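Local coordinates for protein 2,5-dihydroxypyridine 5,6-dioxygenase (Pseudomonas putida KT2440, PDB 7CUP) that catalyses the iron-dependent dioxygenolytic ring cleavage of 2,5-dihydroxypyridine between carbons 5 and 6, yielding N-formylmaleamate in aerobic nicotinate degradation, at residues 132-146 and 176-190. Numbering follows the deposited sequence.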
loop_
_atom_site.group_PDB
_atom_site.type_symbol
_atom_site.label_atom_id
_atom_site.label_comp_id
_atom_site.label_asym_id
_atom_site.label_seq_id
_atom_site.Cartn_x
_atom_site.Cartn_y
_atom_site.Cartn_z
ATOM N N MET A 132 22.511 -17.505 -8.998
ATOM C CA MET A 132 22.961 -18.792 -8.406
ATOM C C MET A 132 21.763 -19.753 -8.247
ATOM O O MET A 132 21.688 -20.448 -7.253
ATOM C CB MET A 132 23.699 -18.544 -7.088
ATOM C CG MET A 132 24.969 -17.801 -7.321
ATOM S SD MET A 132 25.824 -17.321 -5.846
ATOM C CE MET A 132 24.980 -15.791 -5.419
ATOM N N LEU A 133 20.868 -19.795 -9.220
ATOM C CA LEU A 133 19.731 -20.758 -9.233
ATOM C C LEU A 133 20.292 -22.175 -9.113
ATOM O O LEU A 133 21.178 -22.560 -9.879
ATOM C CB LEU A 133 18.970 -20.605 -10.544
ATOM C CG LEU A 133 17.688 -21.417 -10.630
ATOM C CD1 LEU A 133 16.633 -20.852 -9.691
ATOM C CD2 LEU A 133 17.200 -21.440 -12.066
ATOM N N PRO A 134 19.865 -22.950 -8.101
ATOM C CA PRO A 134 20.491 -24.246 -7.831
ATOM C C PRO A 134 20.335 -25.295 -8.955
ATOM O O PRO A 134 19.351 -25.274 -9.694
ATOM C CB PRO A 134 19.820 -24.704 -6.531
ATOM C CG PRO A 134 19.306 -23.437 -5.902
ATOM C CD PRO A 134 18.914 -22.550 -7.058
ATOM N N THR A 135 21.348 -26.168 -9.076
ATOM C CA THR A 135 21.455 -27.278 -10.069
ATOM C C THR A 135 21.768 -28.592 -9.343
ATOM O O THR A 135 22.444 -28.563 -8.308
ATOM C CB THR A 135 22.502 -26.980 -11.155
ATOM O OG1 THR A 135 23.808 -26.893 -10.578
ATOM C CG2 THR A 135 22.184 -25.731 -11.949
ATOM N N GLU A 136 21.246 -29.703 -9.855
ATOM C CA GLU A 136 21.654 -31.082 -9.462
ATOM C C GLU A 136 23.180 -31.200 -9.562
ATOM O O GLU A 136 23.779 -31.821 -8.702
ATOM C CB GLU A 136 20.926 -32.092 -10.350
ATOM C CG GLU A 136 19.415 -31.899 -10.325
ATOM C CD GLU A 136 18.522 -33.086 -10.667
ATOM O OE1 GLU A 136 18.575 -34.086 -9.947
ATOM O OE2 GLU A 136 17.727 -32.970 -11.609
ATOM N N ASP A 137 23.785 -30.570 -10.561
ATOM C CA ASP A 137 25.250 -30.634 -10.789
ATOM C C ASP A 137 25.975 -29.957 -9.622
ATOM O O ASP A 137 27.023 -30.496 -9.183
ATOM C CB ASP A 137 25.604 -30.082 -12.168
ATOM C CG ASP A 137 26.761 -30.849 -12.789
ATOM O OD1 ASP A 137 27.888 -30.293 -12.776
ATOM O OD2 ASP A 137 26.537 -32.018 -13.219
ATOM N N ASP A 138 25.441 -28.850 -9.083
ATOM C CA ASP A 138 26.075 -28.216 -7.904
ATOM C C ASP A 138 26.111 -29.250 -6.771
ATOM O O ASP A 138 27.125 -29.337 -6.085
ATOM C CB ASP A 138 25.377 -26.913 -7.481
ATOM C CG ASP A 138 25.701 -25.710 -8.367
ATOM O OD1 ASP A 138 26.584 -25.835 -9.252
ATOM O OD2 ASP A 138 25.047 -24.650 -8.193
ATOM N N LYS A 139 25.002 -29.926 -6.513
ATOM C CA LYS A 139 24.886 -30.927 -5.417
ATOM C C LYS A 139 25.933 -32.028 -5.625
ATOM O O LYS A 139 26.628 -32.389 -4.641
ATOM C CB LYS A 139 23.495 -31.556 -5.397
ATOM C CG LYS A 139 23.269 -32.464 -4.204
ATOM C CD LYS A 139 22.127 -33.411 -4.390
ATOM C CE LYS A 139 21.963 -34.328 -3.207
ATOM N NZ LYS A 139 20.648 -35.005 -3.286
ATOM N N ARG A 140 26.021 -32.534 -6.852
ATOM C CA ARG A 140 26.985 -33.607 -7.207
ATOM C C ARG A 140 28.396 -33.159 -6.791
ATOM O O ARG A 140 29.076 -33.917 -6.048
ATOM C CB ARG A 140 26.878 -33.968 -8.695
ATOM C CG ARG A 140 27.761 -35.143 -9.103
ATOM C CD ARG A 140 27.875 -35.369 -10.596
ATOM N NE ARG A 140 28.329 -34.202 -11.360
ATOM C CZ ARG A 140 29.577 -33.731 -11.389
ATOM N NH1 ARG A 140 30.542 -34.290 -10.679
ATOM N NH2 ARG A 140 29.855 -32.665 -12.109
ATOM N N ARG A 141 28.821 -31.967 -7.220
ATOM C CA ARG A 141 30.202 -31.469 -6.997
ATOM C C ARG A 141 30.444 -31.316 -5.491
ATOM O O ARG A 141 31.528 -31.698 -5.003
ATOM C CB ARG A 141 30.443 -30.174 -7.779
ATOM C CG ARG A 141 30.420 -30.365 -9.290
ATOM C CD ARG A 141 30.847 -29.152 -10.117
ATOM N NE ARG A 141 29.990 -28.006 -9.814
ATOM C CZ ARG A 141 30.289 -27.054 -8.926
ATOM N NH1 ARG A 141 31.440 -27.070 -8.282
ATOM N NH2 ARG A 141 29.432 -26.080 -8.670
ATOM N N VAL A 142 29.464 -30.805 -4.755
ATOM C CA VAL A 142 29.604 -30.531 -3.292
ATOM C C VAL A 142 29.699 -31.851 -2.504
ATOM O O VAL A 142 30.462 -31.891 -1.496
ATOM C CB VAL A 142 28.449 -29.648 -2.787
ATOM C CG1 VAL A 142 28.383 -29.591 -1.266
ATOM C CG2 VAL A 142 28.528 -28.258 -3.404
ATOM N N LEU A 143 28.890 -32.850 -2.871
ATOM C CA LEU A 143 28.910 -34.188 -2.223
ATOM C C LEU A 143 30.249 -34.891 -2.519
ATOM O O LEU A 143 30.757 -35.561 -1.599
ATOM C CB LEU A 143 27.757 -35.029 -2.756
ATOM C CG LEU A 143 26.355 -34.607 -2.345
ATOM C CD1 LEU A 143 25.412 -35.778 -2.563
ATOM C CD2 LEU A 143 26.303 -34.112 -0.904
ATOM N N ALA A 144 30.785 -34.759 -3.742
ATOM C CA ALA A 144 32.132 -35.263 -4.112
ATOM C C ALA A 144 33.190 -34.636 -3.185
ATOM O O ALA A 144 34.076 -35.365 -2.662
ATOM C CB ALA A 144 32.418 -34.992 -5.563
ATOM N N ALA A 145 33.102 -33.336 -2.913
ATOM C CA ALA A 145 34.030 -32.659 -1.975
ATOM C C ALA A 145 33.809 -33.220 -0.577
ATOM O O ALA A 145 34.802 -33.410 0.157
ATOM C CB ALA A 145 33.843 -31.161 -1.983
ATOM N N GLU A 146 32.552 -33.457 -0.220
ATOM C CA GLU A 146 32.174 -33.923 1.131
ATOM C C GLU A 146 32.825 -35.285 1.403
ATOM O O GLU A 146 33.256 -35.481 2.549
ATOM C CB GLU A 146 30.657 -34.005 1.293
ATOM C CG GLU A 146 30.210 -34.444 2.693
ATOM C CD GLU A 146 28.739 -34.824 2.804
ATOM O OE1 GLU A 146 28.146 -35.155 1.760
ATOM O OE2 GLU A 146 28.183 -34.779 3.928
ATOM N N THR A 176 27.283 -29.625 4.275
ATOM C CA THR A 176 27.180 -29.096 2.893
ATOM C C THR A 176 26.000 -28.121 2.763
ATOM O O THR A 176 24.991 -28.289 3.474
ATOM C CB THR A 176 27.040 -30.242 1.891
ATOM O OG1 THR A 176 25.775 -30.874 2.089
ATOM C CG2 THR A 176 28.164 -31.242 2.044
ATOM N N GLU A 177 26.149 -27.130 1.883
ATOM C CA GLU A 177 25.044 -26.290 1.371
ATOM C C GLU A 177 25.154 -26.314 -0.148
ATOM O O GLU A 177 26.186 -25.826 -0.608
ATOM C CB GLU A 177 25.141 -24.869 1.942
ATOM C CG GLU A 177 25.260 -24.792 3.438
ATOM C CD GLU A 177 25.136 -23.397 4.019
ATOM O OE1 GLU A 177 24.700 -22.506 3.289
ATOM O OE2 GLU A 177 25.457 -23.205 5.211
ATOM N N TYR A 178 24.183 -26.897 -0.881
ATOM C CA TYR A 178 24.136 -26.977 -2.374
ATOM C C TYR A 178 22.841 -26.358 -2.935
ATOM O O TYR A 178 22.610 -26.439 -4.167
ATOM C CB TYR A 178 24.293 -28.422 -2.895
ATOM C CG TYR A 178 23.411 -29.480 -2.253
ATOM C CD1 TYR A 178 22.069 -29.609 -2.598
ATOM C CD2 TYR A 178 23.917 -30.400 -1.342
ATOM C CE1 TYR A 178 21.248 -30.568 -2.027
ATOM C CE2 TYR A 178 23.106 -31.373 -0.765
ATOM C CZ TYR A 178 21.765 -31.467 -1.104
ATOM O OH TYR A 178 20.944 -32.439 -0.575
ATOM N N GLY A 179 22.018 -25.725 -2.091
ATOM C CA GLY A 179 20.997 -24.767 -2.561
ATOM C C GLY A 179 19.566 -25.275 -2.508
ATOM O O GLY A 179 18.660 -24.523 -2.915
ATOM N N TYR A 180 19.314 -26.508 -2.061
ATOM C CA TYR A 180 17.925 -27.039 -2.049
ATOM C C TYR A 180 17.787 -28.065 -0.930
ATOM O O TYR A 180 18.828 -28.584 -0.453
ATOM C CB TYR A 180 17.494 -27.445 -3.465
ATOM C CG TYR A 180 18.245 -28.548 -4.172
ATOM C CD1 TYR A 180 19.305 -28.279 -5.027
ATOM C CD2 TYR A 180 17.841 -29.879 -4.062
ATOM C CE1 TYR A 180 19.968 -29.295 -5.701
ATOM C CE2 TYR A 180 18.487 -30.903 -4.749
ATOM C CZ TYR A 180 19.555 -30.615 -5.576
ATOM O OH TYR A 180 20.174 -31.634 -6.249
ATOM N N ALA A 181 16.548 -28.256 -0.452
ATOM C CA ALA A 181 16.189 -29.093 0.708
ATOM C C ALA A 181 15.395 -30.328 0.267
ATOM O O ALA A 181 14.170 -30.360 0.528
ATOM C CB ALA A 181 15.412 -28.278 1.694
ATOM N N ASP A 182 16.099 -31.309 -0.313
ATOM C CA ASP A 182 15.550 -32.520 -0.978
ATOM C C ASP A 182 15.422 -33.669 0.029
ATOM O O ASP A 182 14.549 -34.491 -0.129
ATOM C CB ASP A 182 16.360 -32.925 -2.221
ATOM C CG ASP A 182 17.843 -33.136 -1.979
ATOM O OD1 ASP A 182 18.394 -32.490 -1.066
ATOM O OD2 ASP A 182 18.434 -33.923 -2.735
ATOM N N GLU A 183 16.208 -33.707 1.079
ATOM C CA GLU A 183 16.177 -34.865 1.987
ATOM C C GLU A 183 15.473 -34.506 3.280
ATOM O O GLU A 183 15.528 -33.377 3.745
ATOM C CB GLU A 183 17.605 -35.332 2.202
ATOM C CG GLU A 183 18.112 -36.071 0.989
ATOM C CD GLU A 183 19.543 -36.487 1.177
ATOM O OE1 GLU A 183 20.295 -36.434 0.179
ATOM O OE2 GLU A 183 19.899 -36.806 2.344
ATOM N N PRO A 184 14.858 -35.501 3.942
ATOM C CA PRO A 184 14.122 -35.234 5.171
ATOM C C PRO A 184 15.109 -34.733 6.241
ATOM O O PRO A 184 16.250 -35.168 6.258
ATOM C CB PRO A 184 13.442 -36.577 5.523
ATOM C CG PRO A 184 13.754 -37.528 4.358
ATOM C CD PRO A 184 14.907 -36.932 3.581
ATOM N N GLY A 185 14.682 -33.772 7.067
ATOM C CA GLY A 185 15.511 -33.198 8.126
ATOM C C GLY A 185 16.631 -32.336 7.559
ATOM O O GLY A 185 17.474 -31.917 8.350
ATOM N N ARG A 186 16.643 -32.027 6.264
ATOM C CA ARG A 186 17.773 -31.258 5.671
ATOM C C ARG A 186 17.483 -29.757 5.751
ATOM O O ARG A 186 16.349 -29.337 5.441
ATOM C CB ARG A 186 18.055 -31.600 4.210
ATOM C CG ARG A 186 19.270 -30.870 3.656
ATOM C CD ARG A 186 19.600 -31.111 2.172
ATOM N NE ARG A 186 20.758 -30.316 1.805
ATOM C CZ ARG A 186 21.994 -30.552 2.245
ATOM N NH1 ARG A 186 22.236 -31.600 3.015
ATOM N NH2 ARG A 186 22.987 -29.749 1.899
ATOM N N TRP A 187 18.505 -28.990 6.126
ATOM C CA TRP A 187 18.520 -27.512 6.027
ATOM C C TRP A 187 19.457 -27.165 4.870
ATOM O O TRP A 187 20.549 -27.789 4.748
ATOM C CB TRP A 187 18.935 -26.836 7.350
ATOM C CG TRP A 187 18.899 -25.342 7.271
ATOM C CD1 TRP A 187 17.896 -24.507 7.668
ATOM C CD2 TRP A 187 19.941 -24.487 6.766
ATOM N NE1 TRP A 187 18.240 -23.198 7.434
ATOM C CE2 TRP A 187 19.487 -23.156 6.883
ATOM C CE3 TRP A 187 21.233 -24.716 6.282
ATOM C CZ2 TRP A 187 20.267 -22.065 6.509
ATOM C CZ3 TRP A 187 21.990 -23.637 5.881
ATOM C CH2 TRP A 187 21.514 -22.328 5.996
ATOM N N ASP A 188 19.038 -26.253 4.009
ATOM C CA ASP A 188 19.932 -25.683 2.968
ATOM C C ASP A 188 19.471 -24.266 2.634
ATOM O O ASP A 188 18.446 -23.811 3.189
ATOM C CB ASP A 188 20.019 -26.598 1.749
ATOM C CG ASP A 188 21.356 -26.554 1.017
ATOM O OD1 ASP A 188 21.950 -25.446 0.917
ATOM O OD2 ASP A 188 21.787 -27.638 0.501
ATOM N N HIS A 189 20.275 -23.566 1.840
ATOM C CA HIS A 189 20.140 -22.111 1.606
ATOM C C HIS A 189 20.239 -21.889 0.113
ATOM O O HIS A 189 21.281 -22.231 -0.446
ATOM C CB HIS A 189 21.271 -21.392 2.334
ATOM C CG HIS A 189 21.189 -19.903 2.297
ATOM N ND1 HIS A 189 22.178 -19.114 2.848
ATOM C CD2 HIS A 189 20.291 -19.061 1.744
ATOM C CE1 HIS A 189 21.845 -17.849 2.682
ATOM N NE2 HIS A 189 20.712 -17.793 2.011
ATOM N N TRP A 190 19.165 -21.425 -0.508
ATOM C CA TRP A 190 19.233 -20.890 -1.875
ATOM C C TRP A 190 19.577 -19.403 -1.797
ATOM O O TRP A 190 18.750 -18.647 -1.285
ATOM C CB TRP A 190 17.892 -21.150 -2.522
ATOM C CG TRP A 190 17.727 -20.488 -3.847
ATOM C CD1 TRP A 190 18.677 -20.016 -4.712
ATOM C CD2 TRP A 190 16.468 -20.229 -4.440
ATOM N NE1 TRP A 190 18.067 -19.497 -5.822
ATOM C CE2 TRP A 190 16.716 -19.607 -5.674
ATOM C CE3 TRP A 190 15.160 -20.437 -4.007
ATOM C CZ2 TRP A 190 15.681 -19.233 -6.525
ATOM C CZ3 TRP A 190 14.139 -20.066 -4.850
ATOM C CH2 TRP A 190 14.402 -19.493 -6.092
HETATM O O HOH W 1 18.599 -33.567 -6.629
HETATM O O HOH W 2 23.445 -24.525 -6.129
HETATM O O HOH W 3 25.330 -33.852 2.345
#
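Lys139 lies alongside Tyr178, its CG 3.3 Å from the ring centroid and 3° off the ring normal, a CH-pi contact over the centre of one face. With CG anti to the backbone N (chi1 -173°) and the chain extended beyond it, the lysine runs along the phenol and delivers NZ to Asp182 OD2 at 2.5 Å, on the syn lone pair; Arg20 also pairs with this oxygen. The other carboxylate oxygen, Asp182 OD1, accepts Tyr178 OH through its own syn lone pair at 2.6 Å, so one aspartate fixes both the lysine and the phenol. Asp188 OD2 lies over the opposite face, held there by Tyr178 N and by NE and NH2 of Arg186. An alanine in place of Tyr178 would probably leave the Lys139 methylenes without their aromatic floor and Asp182 OD1 without its phenol donor.

Packing is also close at two other buried places: Pro134 CD sits over the five-membered ring of Trp190, 3.6 Å from its centroid, and, further along the helix, Val142 CG1 presses to 3.5 Å from Thr176 CB, tighter than usual for carbons. The solvent side is looser: Glu183 OE1 makes just a long salt bridge to Lys139, and a water beside Tyr180 OH reaches Glu136 OE1 only through a weak bond.

The contact thus joins helix 136-151 and the turn before it to the end of strand 175-177, the loop that follows and Trp190 just beyond strand 187-189. Chemically, Asp182 probably balances the charges of both Lys139 and Arg20, with Glu183 contributing from further off, while the lysine's hydrocarbon chain is spent on aromatic packing.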